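Local coordinates for putative cytoplasmic protein (Salmonella enterica subsp. enterica serovar Typhimurium, PDB 4IQN) that is of unknown function but belongs to the DUF5066 family of uncharacterised proteins, at residues E148-R153 and F159-S164; L125-H130 and A135-I140; M4-T9 and Y169-I174. One frame throughout, in Å; residues are numbered along the deposited sequence.

Contact 1 of 3, residues E148-R153 and F159-S164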
# COMPACT_ATOMS: atom_id res chain seq x y z
N GLU A 148 1.95 10.09 -7.60
CA GLU A 148 2.05 8.82 -6.90
C GLU A 148 2.72 8.96 -5.55
O GLU A 148 3.55 9.83 -5.36
CB GLU A 148 2.83 7.79 -7.75
CG GLU A 148 2.12 7.48 -9.05
CD GLU A 148 0.75 6.77 -8.86
OE1 GLU A 148 0.60 5.96 -7.89
OE2 GLU A 148 -0.16 7.02 -9.71
N TYR A 149 2.37 8.06 -4.64
CA TYR A 149 3.06 7.89 -3.38
C TYR A 149 3.99 6.66 -3.46
O TYR A 149 3.80 5.78 -4.29
CB TYR A 149 2.10 7.64 -2.25
CG TYR A 149 1.22 8.80 -1.91
CD1 TYR A 149 1.72 9.91 -1.28
CD2 TYR A 149 -0.15 8.76 -2.22
CE1 TYR A 149 0.87 10.96 -0.93
CE2 TYR A 149 -0.99 9.82 -1.91
CZ TYR A 149 -0.46 10.92 -1.27
OH TYR A 149 -1.23 11.99 -0.92
N PRO A 150 4.95 6.56 -2.55
CA PRO A 150 5.79 5.34 -2.56
C PRO A 150 5.03 4.09 -2.11
O PRO A 150 3.96 4.18 -1.50
CB PRO A 150 6.89 5.65 -1.55
CG PRO A 150 6.78 7.08 -1.23
CD PRO A 150 5.37 7.50 -1.50
N ILE A 151 5.60 2.92 -2.39
CA ILE A 151 5.15 1.67 -1.82
C ILE A 151 6.10 1.28 -0.68
O ILE A 151 7.32 1.47 -0.78
CB ILE A 151 5.18 0.58 -2.90
CG1 ILE A 151 4.11 0.92 -3.97
CG2 ILE A 151 4.97 -0.82 -2.32
CD1 ILE A 151 2.69 0.72 -3.47
N ALA A 152 5.52 0.76 0.39
CA ALA A 152 6.28 0.15 1.48
C ALA A 152 5.95 -1.33 1.53
O ALA A 152 4.82 -1.74 1.17
CB ALA A 152 5.94 0.80 2.79
N ARG A 153 6.92 -2.12 1.99
CA ARG A 153 6.77 -3.54 2.18
C ARG A 153 7.07 -3.92 3.62
O ARG A 153 7.89 -3.28 4.30
CB ARG A 153 7.71 -4.33 1.23
CG ARG A 153 7.27 -4.32 -0.20
CD ARG A 153 8.26 -4.99 -1.10
NE ARG A 153 7.79 -5.12 -2.46
CZ ARG A 153 7.22 -6.21 -2.99
NH1 ARG A 153 7.08 -7.33 -2.30
NH2 ARG A 153 6.85 -6.21 -4.24
N PHE A 159 10.25 -3.59 7.86
CA PHE A 159 9.37 -2.65 7.13
C PHE A 159 10.26 -1.70 6.36
O PHE A 159 11.17 -1.14 6.94
CB PHE A 159 8.52 -1.87 8.16
CG PHE A 159 7.53 -0.90 7.55
CD1 PHE A 159 7.97 0.26 6.94
CD2 PHE A 159 6.17 -1.14 7.63
CE1 PHE A 159 7.07 1.15 6.37
CE2 PHE A 159 5.27 -0.27 7.07
CZ PHE A 159 5.71 0.88 6.44
N TRP A 160 10.06 -1.56 5.05
CA TRP A 160 10.92 -0.72 4.22
C TRP A 160 10.22 -0.11 3.00
O TRP A 160 9.26 -0.66 2.51
CB TRP A 160 12.16 -1.51 3.72
CG TRP A 160 11.86 -2.62 2.74
CD1 TRP A 160 12.03 -2.57 1.38
CD2 TRP A 160 11.42 -3.95 3.04
NE1 TRP A 160 11.70 -3.78 0.83
CE2 TRP A 160 11.32 -4.64 1.81
CE3 TRP A 160 11.06 -4.62 4.21
CZ2 TRP A 160 10.86 -5.94 1.71
CZ3 TRP A 160 10.64 -5.95 4.12
CH2 TRP A 160 10.56 -6.59 2.88
N LEU A 161 10.75 1.01 2.52
CA LEU A 161 10.29 1.60 1.26
C LEU A 161 10.85 0.80 0.10
O LEU A 161 12.05 0.48 0.06
CB LEU A 161 10.70 3.03 1.10
CG LEU A 161 9.78 4.16 1.46
CD1 LEU A 161 10.16 5.28 0.51
CD2 LEU A 161 8.30 3.90 1.45
N ALA A 162 9.97 0.47 -0.81
CA ALA A 162 10.27 -0.45 -1.88
C ALA A 162 10.03 0.22 -3.27
O ALA A 162 10.76 1.17 -3.64
CB ALA A 162 9.52 -1.73 -1.64
N GLU A 163 9.04 -0.24 -4.04
CA GLU A 163 8.74 0.34 -5.34
C GLU A 163 8.45 1.85 -5.27
O GLU A 163 8.00 2.38 -4.23
CB GLU A 163 7.57 -0.39 -6.00
CG GLU A 163 7.81 -1.83 -6.44
CD GLU A 163 7.63 -2.91 -5.38
OE1 GLU A 163 7.52 -2.63 -4.17
OE2 GLU A 163 7.59 -4.11 -5.78
N SER A 164 8.74 2.51 -6.39
CA SER A 164 8.59 3.95 -6.54
C SER A 164 7.10 4.33 -6.36
O SER A 164 6.83 5.40 -5.82
CB SER A 164 9.07 4.46 -7.88
OG SER A 164 8.38 3.86 -8.98
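Arg153 is the long ridge of this contact, and Trp160, Ala162 and Glu163 form the surface it runs along. At its root, Arg153 CB sits over one face of the Trp160 indole, 3.8 Å from the centroid of the six-membered ring. Further out, Arg153 CD rests on the methyl of Ala162 (CD to CB 3.5 Å). The extended chain then delivers the guanidinium side-on to Glu163, which bends back at chi2 (85°) to meet it. Arg153 NE reaches Glu163 OE1 at 3.0 Å and Arg153 NH2 reaches Glu163 OE2 at 2.7 Å, each on a syn lone pair, with the two flat groups only 27° apart. Arg153 NH1 turns instead to Gln134.

On the face that carries Ala152 and Leu161 the contacts are apolar. Leu161 CD2 fits against Pro150 CB at 3.7 Å and also meets the small Ala152, whose methyl packs on Phe159 CZ at 3.7 Å.

The backbones pair at Arg153 and Trp160 through two nearly straight bonds. Beyond Leu161 the register slips: Ile151 O takes the N-H of Ala162, while Ile151 N gives to Glu163 O. Two residues thus stand opposite one, a beta bulge at the open end of an antiparallel beta hairpin.

Contact 2 of 3, residues L125-H130 and A135-I140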
# COMPACT_ATOMS: atom_id res chain seq x y z
N LEU A 125 -1.26 4.88 5.91
CA LEU A 125 -1.00 3.73 5.04
C LEU A 125 -2.29 3.31 4.39
O LEU A 125 -3.33 3.35 5.00
CB LEU A 125 -0.46 2.52 5.83
CG LEU A 125 0.80 2.76 6.64
CD1 LEU A 125 1.11 1.60 7.57
CD2 LEU A 125 1.95 3.01 5.68
N ILE A 126 -2.20 2.90 3.13
CA ILE A 126 -3.27 2.21 2.44
C ILE A 126 -2.78 0.81 2.17
O ILE A 126 -1.73 0.64 1.51
CB ILE A 126 -3.66 2.90 1.12
CG1 ILE A 126 -4.27 4.29 1.35
CG2 ILE A 126 -4.65 2.05 0.34
CD1 ILE A 126 -4.60 5.01 0.04
N ARG A 127 -3.53 -0.18 2.63
CA ARG A 127 -3.12 -1.58 2.44
C ARG A 127 -3.43 -2.01 1.03
O ARG A 127 -4.51 -1.76 0.52
CB ARG A 127 -3.85 -2.50 3.42
CG ARG A 127 -3.44 -3.96 3.47
CD ARG A 127 -1.99 -4.13 3.83
NE ARG A 127 -1.78 -5.42 4.46
CZ ARG A 127 -1.42 -6.54 3.83
NH1 ARG A 127 -1.17 -6.57 2.51
NH2 ARG A 127 -1.26 -7.64 4.54
N ILE A 128 -2.47 -2.68 0.40
CA ILE A 128 -2.64 -3.28 -0.94
C ILE A 128 -2.59 -4.80 -0.77
O ILE A 128 -1.74 -5.32 -0.04
CB ILE A 128 -1.52 -2.84 -1.89
CG1 ILE A 128 -1.60 -1.34 -2.16
CG2 ILE A 128 -1.50 -3.64 -3.22
CD1 ILE A 128 -2.80 -0.88 -2.97
N ASP A 129 -3.50 -5.51 -1.43
CA ASP A 129 -3.58 -6.95 -1.32
C ASP A 129 -2.50 -7.53 -2.25
O ASP A 129 -2.38 -7.12 -3.38
CB ASP A 129 -4.96 -7.43 -1.68
CG ASP A 129 -6.02 -6.81 -0.77
OD1 ASP A 129 -6.06 -7.21 0.43
OD2 ASP A 129 -6.76 -5.90 -1.22
N HIS A 130 -1.73 -8.47 -1.73
CA HIS A 130 -0.51 -8.92 -2.38
C HIS A 130 -0.64 -10.38 -2.80
O HIS A 130 -1.56 -11.08 -2.38
CB HIS A 130 0.67 -8.73 -1.42
CG HIS A 130 2.01 -9.02 -2.03
ND1 HIS A 130 2.36 -8.58 -3.28
CD2 HIS A 130 3.07 -9.72 -1.55
CE1 HIS A 130 3.59 -8.99 -3.56
NE2 HIS A 130 4.03 -9.69 -2.52
N ALA A 135 3.40 -7.99 3.24
CA ALA A 135 2.39 -6.90 3.23
C ALA A 135 2.89 -5.77 2.35
O ALA A 135 4.09 -5.43 2.37
CB ALA A 135 2.13 -6.40 4.68
N ILE A 136 1.97 -5.13 1.61
CA ILE A 136 2.30 -4.07 0.71
C ILE A 136 1.41 -2.88 1.13
O ILE A 136 0.22 -3.09 1.42
CB ILE A 136 1.91 -4.41 -0.74
CG1 ILE A 136 2.48 -5.75 -1.24
CG2 ILE A 136 2.22 -3.30 -1.71
CD1 ILE A 136 3.97 -5.77 -1.27
N PHE A 137 1.99 -1.67 1.14
CA PHE A 137 1.23 -0.47 1.55
C PHE A 137 1.59 0.67 0.62
O PHE A 137 2.71 0.79 0.14
CB PHE A 137 1.58 -0.00 2.96
CG PHE A 137 1.60 -1.07 4.00
CD1 PHE A 137 0.47 -1.37 4.75
CD2 PHE A 137 2.76 -1.76 4.28
CE1 PHE A 137 0.48 -2.36 5.71
CE2 PHE A 137 2.79 -2.72 5.25
CZ PHE A 137 1.66 -3.04 5.96
N ILE A 138 0.62 1.53 0.37
CA ILE A 138 0.90 2.80 -0.18
C ILE A 138 1.24 3.69 1.01
O ILE A 138 0.48 3.74 2.01
CB ILE A 138 -0.29 3.37 -0.99
CG1 ILE A 138 -0.82 2.36 -2.02
CG2 ILE A 138 0.14 4.61 -1.72
CD1 ILE A 138 -2.02 2.90 -2.78
N TYR A 139 2.37 4.37 0.91
CA TYR A 139 2.95 5.15 2.01
C TYR A 139 2.57 6.59 1.80
O TYR A 139 3.11 7.25 0.91
CB TYR A 139 4.49 4.99 2.00
CG TYR A 139 5.17 5.20 3.32
CD1 TYR A 139 4.90 4.36 4.40
CD2 TYR A 139 6.09 6.23 3.50
CE1 TYR A 139 5.54 4.56 5.65
CE2 TYR A 139 6.73 6.42 4.75
CZ TYR A 139 6.44 5.59 5.82
OH TYR A 139 7.07 5.77 7.06
N ILE A 140 1.61 7.09 2.59
CA ILE A 140 0.99 8.38 2.29
C ILE A 140 1.81 9.55 2.87
O ILE A 140 1.55 10.02 3.96
CB ILE A 140 -0.44 8.42 2.82
CG1 ILE A 140 -1.25 7.22 2.35
CG2 ILE A 140 -1.14 9.73 2.43
CD1 ILE A 140 -1.40 7.04 0.84
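His130 and Ile136 meet almost at a right angle. With CG anti to the backbone N (chi1 -174°), the imidazole of His130 swings across to the strand, and Ile136 covers one of its faces: Ile136 CD1 lies 3.8 Å from the ring centroid, over its centre, and Ile136 CG1 comes to 3.4 Å from His130 CG. The ring's ND1 is held by Tyr169.

Arg127 takes a folded path on the other side of the sheet. The kink at chi2 (60°) carries its CD past the Phe137 ring, 3.6 Å from Phe137 CE1, and lays the guanidinium flat over Ala135, whose CB stands 3.6 Å from Arg127 NH2. The guanidinium and phenyl planes are 59° apart, so this is no parallel stack. Arg127 NH1 curls back to the carbonyl of the next residue, Ile128 O, at 2.9 Å, and NE pairs with Glu95.

Leu125 shares this face with its two methyls at work on different rings. CD1 is over a face of Phe137, toward the rim, whereas Leu125 CD2 touches Tyr139 CD1 at 3.5 Å.

Isoleucines fill the opposite face. Ile126 and Ile138 run alongside each other in the same direction; Ile128 CG1 packs on Ile138 CG1 at 3.8 Å, and Ile126 CD1 meets Ile140 CD1 at 3.9 Å. Backbone bonds run both ways between Ile126 and Ile138.

This hairpin is buried near the middle of the chain. Strand 135-140 passes its other edge to strand 151-155, helix 166-174 packs on Ile128 and Ile136 through Tyr169, and helix 190-207 lies against Tyr139, whose hydroxyl binds Glu210.

Contact 3 of 3, residues M4-T9 and Y169-I174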
# COMPACT_ATOMS: atom_id res chain seq x y z
N MSE A 4 10.66 2.18 -23.15
CA MSE A 4 9.37 1.55 -22.75
C MSE A 4 8.34 2.54 -22.24
O MSE A 4 8.68 3.46 -21.51
CB MSE A 4 9.54 0.48 -21.65
CG MSE A 4 8.18 -0.10 -21.28
SE MSE A 4 8.34 -1.76 -20.21
CE MSE A 4 6.41 -1.98 -19.82
N ASP A 5 7.07 2.32 -22.59
CA ASP A 5 5.99 3.23 -22.22
C ASP A 5 5.30 2.75 -20.94
O ASP A 5 4.63 1.69 -20.94
CB ASP A 5 4.98 3.37 -23.36
CG ASP A 5 4.38 4.78 -23.46
OD1 ASP A 5 5.00 5.76 -22.96
OD2 ASP A 5 3.28 4.93 -24.04
N ILE A 6 5.46 3.53 -19.86
CA ILE A 6 5.03 3.12 -18.51
C ILE A 6 4.01 4.06 -17.86
O ILE A 6 3.88 4.15 -16.60
CB ILE A 6 6.23 2.86 -17.61
CG1 ILE A 6 7.29 3.94 -17.78
CG2 ILE A 6 6.83 1.49 -17.95
CD1 ILE A 6 7.02 5.21 -17.01
N SER A 7 3.25 4.71 -18.73
CA SER A 7 2.17 5.60 -18.32
C SER A 7 1.05 4.87 -17.58
O SER A 7 0.84 3.67 -17.70
CB SER A 7 1.56 6.28 -19.55
OG SER A 7 0.85 5.33 -20.34
N LEU A 8 0.30 5.63 -16.81
CA LEU A 8 -0.87 5.08 -16.18
C LEU A 8 -1.90 4.54 -17.21
O LEU A 8 -2.51 3.48 -17.02
CB LEU A 8 -1.45 6.15 -15.26
CG LEU A 8 -2.60 5.74 -14.41
CD1 LEU A 8 -2.32 4.46 -13.65
CD2 LEU A 8 -2.90 6.94 -13.50
N THR A 9 -2.05 5.24 -18.33
CA THR A 9 -3.02 4.84 -19.37
C THR A 9 -2.66 3.47 -19.90
O THR A 9 -3.53 2.59 -20.03
CB THR A 9 -3.08 5.85 -20.53
OG1 THR A 9 -3.68 7.06 -20.06
CG2 THR A 9 -3.92 5.32 -21.68
N TYR A 169 4.84 -1.26 -8.94
CA TYR A 169 4.43 -2.50 -8.32
C TYR A 169 3.58 -3.33 -9.30
O TYR A 169 3.84 -4.52 -9.52
CB TYR A 169 3.68 -2.24 -6.99
CG TYR A 169 3.01 -3.45 -6.42
CD1 TYR A 169 3.71 -4.39 -5.67
CD2 TYR A 169 1.65 -3.70 -6.66
CE1 TYR A 169 3.11 -5.52 -5.17
CE2 TYR A 169 1.02 -4.81 -6.15
CZ TYR A 169 1.74 -5.74 -5.40
OH TYR A 169 1.13 -6.87 -4.91
N LEU A 170 2.57 -2.71 -9.91
CA LEU A 170 1.68 -3.45 -10.78
C LEU A 170 2.34 -3.91 -12.09
O LEU A 170 2.04 -5.02 -12.56
CB LEU A 170 0.41 -2.64 -11.07
CG LEU A 170 -0.52 -2.58 -9.87
CD1 LEU A 170 -1.71 -1.69 -10.26
CD2 LEU A 170 -1.03 -3.95 -9.42
N TYR A 171 3.20 -3.09 -12.68
CA TYR A 171 3.91 -3.52 -13.88
C TYR A 171 4.68 -4.80 -13.58
O TYR A 171 4.74 -5.74 -14.41
CB TYR A 171 4.87 -2.44 -14.40
CG TYR A 171 4.26 -1.52 -15.44
CD1 TYR A 171 4.11 -1.92 -16.77
CD2 TYR A 171 3.81 -0.27 -15.09
CE1 TYR A 171 3.55 -1.08 -17.71
CE2 TYR A 171 3.26 0.59 -16.05
CZ TYR A 171 3.11 0.18 -17.35
OH TYR A 171 2.55 1.02 -18.31
N ASN A 172 5.27 -4.85 -12.39
CA ASN A 172 6.01 -6.05 -11.99
C ASN A 172 5.06 -7.25 -11.79
O ASN A 172 5.34 -8.34 -12.30
CB ASN A 172 6.90 -5.77 -10.79
CG ASN A 172 8.17 -5.03 -11.17
OD1 ASN A 172 8.25 -3.80 -11.22
ND2 ASN A 172 9.18 -5.79 -11.45
N ILE A 173 3.92 -7.05 -11.15
CA ILE A 173 2.94 -8.13 -10.97
C ILE A 173 2.53 -8.70 -12.33
O ILE A 173 2.53 -9.91 -12.53
CB ILE A 173 1.69 -7.68 -10.18
CG1 ILE A 173 2.04 -7.34 -8.73
CG2 ILE A 173 0.55 -8.68 -10.28
CD1 ILE A 173 2.56 -8.50 -7.92
N ILE A 174 2.21 -7.81 -13.25
CA ILE A 174 1.68 -8.18 -14.56
C ILE A 174 2.72 -8.77 -15.51
O ILE A 174 2.36 -9.45 -16.47
CB ILE A 174 1.04 -6.94 -15.20
CG1 ILE A 174 -0.27 -6.64 -14.47
CG2 ILE A 174 0.83 -7.14 -16.68
CD1 ILE A 174 -0.90 -5.33 -14.84
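Tyr171 is met by Ile6 through a torsion that places CG1 of the isoleucine between its backbone N and carbonyl carbon (chi1 43°), which turns the CG2 methyl onto the phenol. Met4, a selenomethionine, arrives differently: its chain is fully stretched, with CG anti to the backbone N, and runs antiparallel to the tyrosine side chain until its terminal CE reaches the ring. Met4 and Ile6 belong to the lead-in to helix 8-18, where Ser7 is the N-cap and its OG bonds to Asn10 N in the first turn.

The tyrosine projects from helix 166-174 toward this N-terminal segment and is the one side chain of that helix segment to touch it. Ile6 CG2 lies over one ring face, 4.1 Å from the centroid and 15° off the normal, displaced toward the rim; the two side chains cross at about a right angle. Met4 CE is 3.7 Å from Tyr171 CE1. The phenol end comes close to the backbone as well, with Tyr171 OH 3.3 Å from Ile6 CA.

The contact is small and near the surface, yet Tyr171 itself is buried, and Asn10, Leu11 and Leu14 of helix 8-18 also pack against it. Ile6 extends the junction in another direction, touching Gln191 and Trp192 of helix 190-207. The chain ahead of the first helix is thereby joined to a helix some 160 residues later. Tyr171 OH donates a hydrogen bond to Ser7 O at 3.2 Å, approaching at a C=O...donor angle of 137°.

In the fold
Contacts 1 and 2 are consecutive hairpins of one four-stranded antiparallel sheet, their centres about 8 Å apart. Strands 135-140 and 151-155 join them edge to edge, through probable bonds from Ala152 N to Phe137 O (2.8 Å) and from Tyr139 N to Pro150 O (2.9 Å). Contact 3 lies farther out, its centre about 15 Å from that of contact 1 and about 17 Å from that of contact 2. Tyr169, on the helix of contact 3, reaches both: its OH is 2.7 Å from His130 ND1, a probable hydrogen bond, and its CD1 packs 3.9 Å from Glu163 OE2, beside the salt bridge of contact 1. No active site is known here.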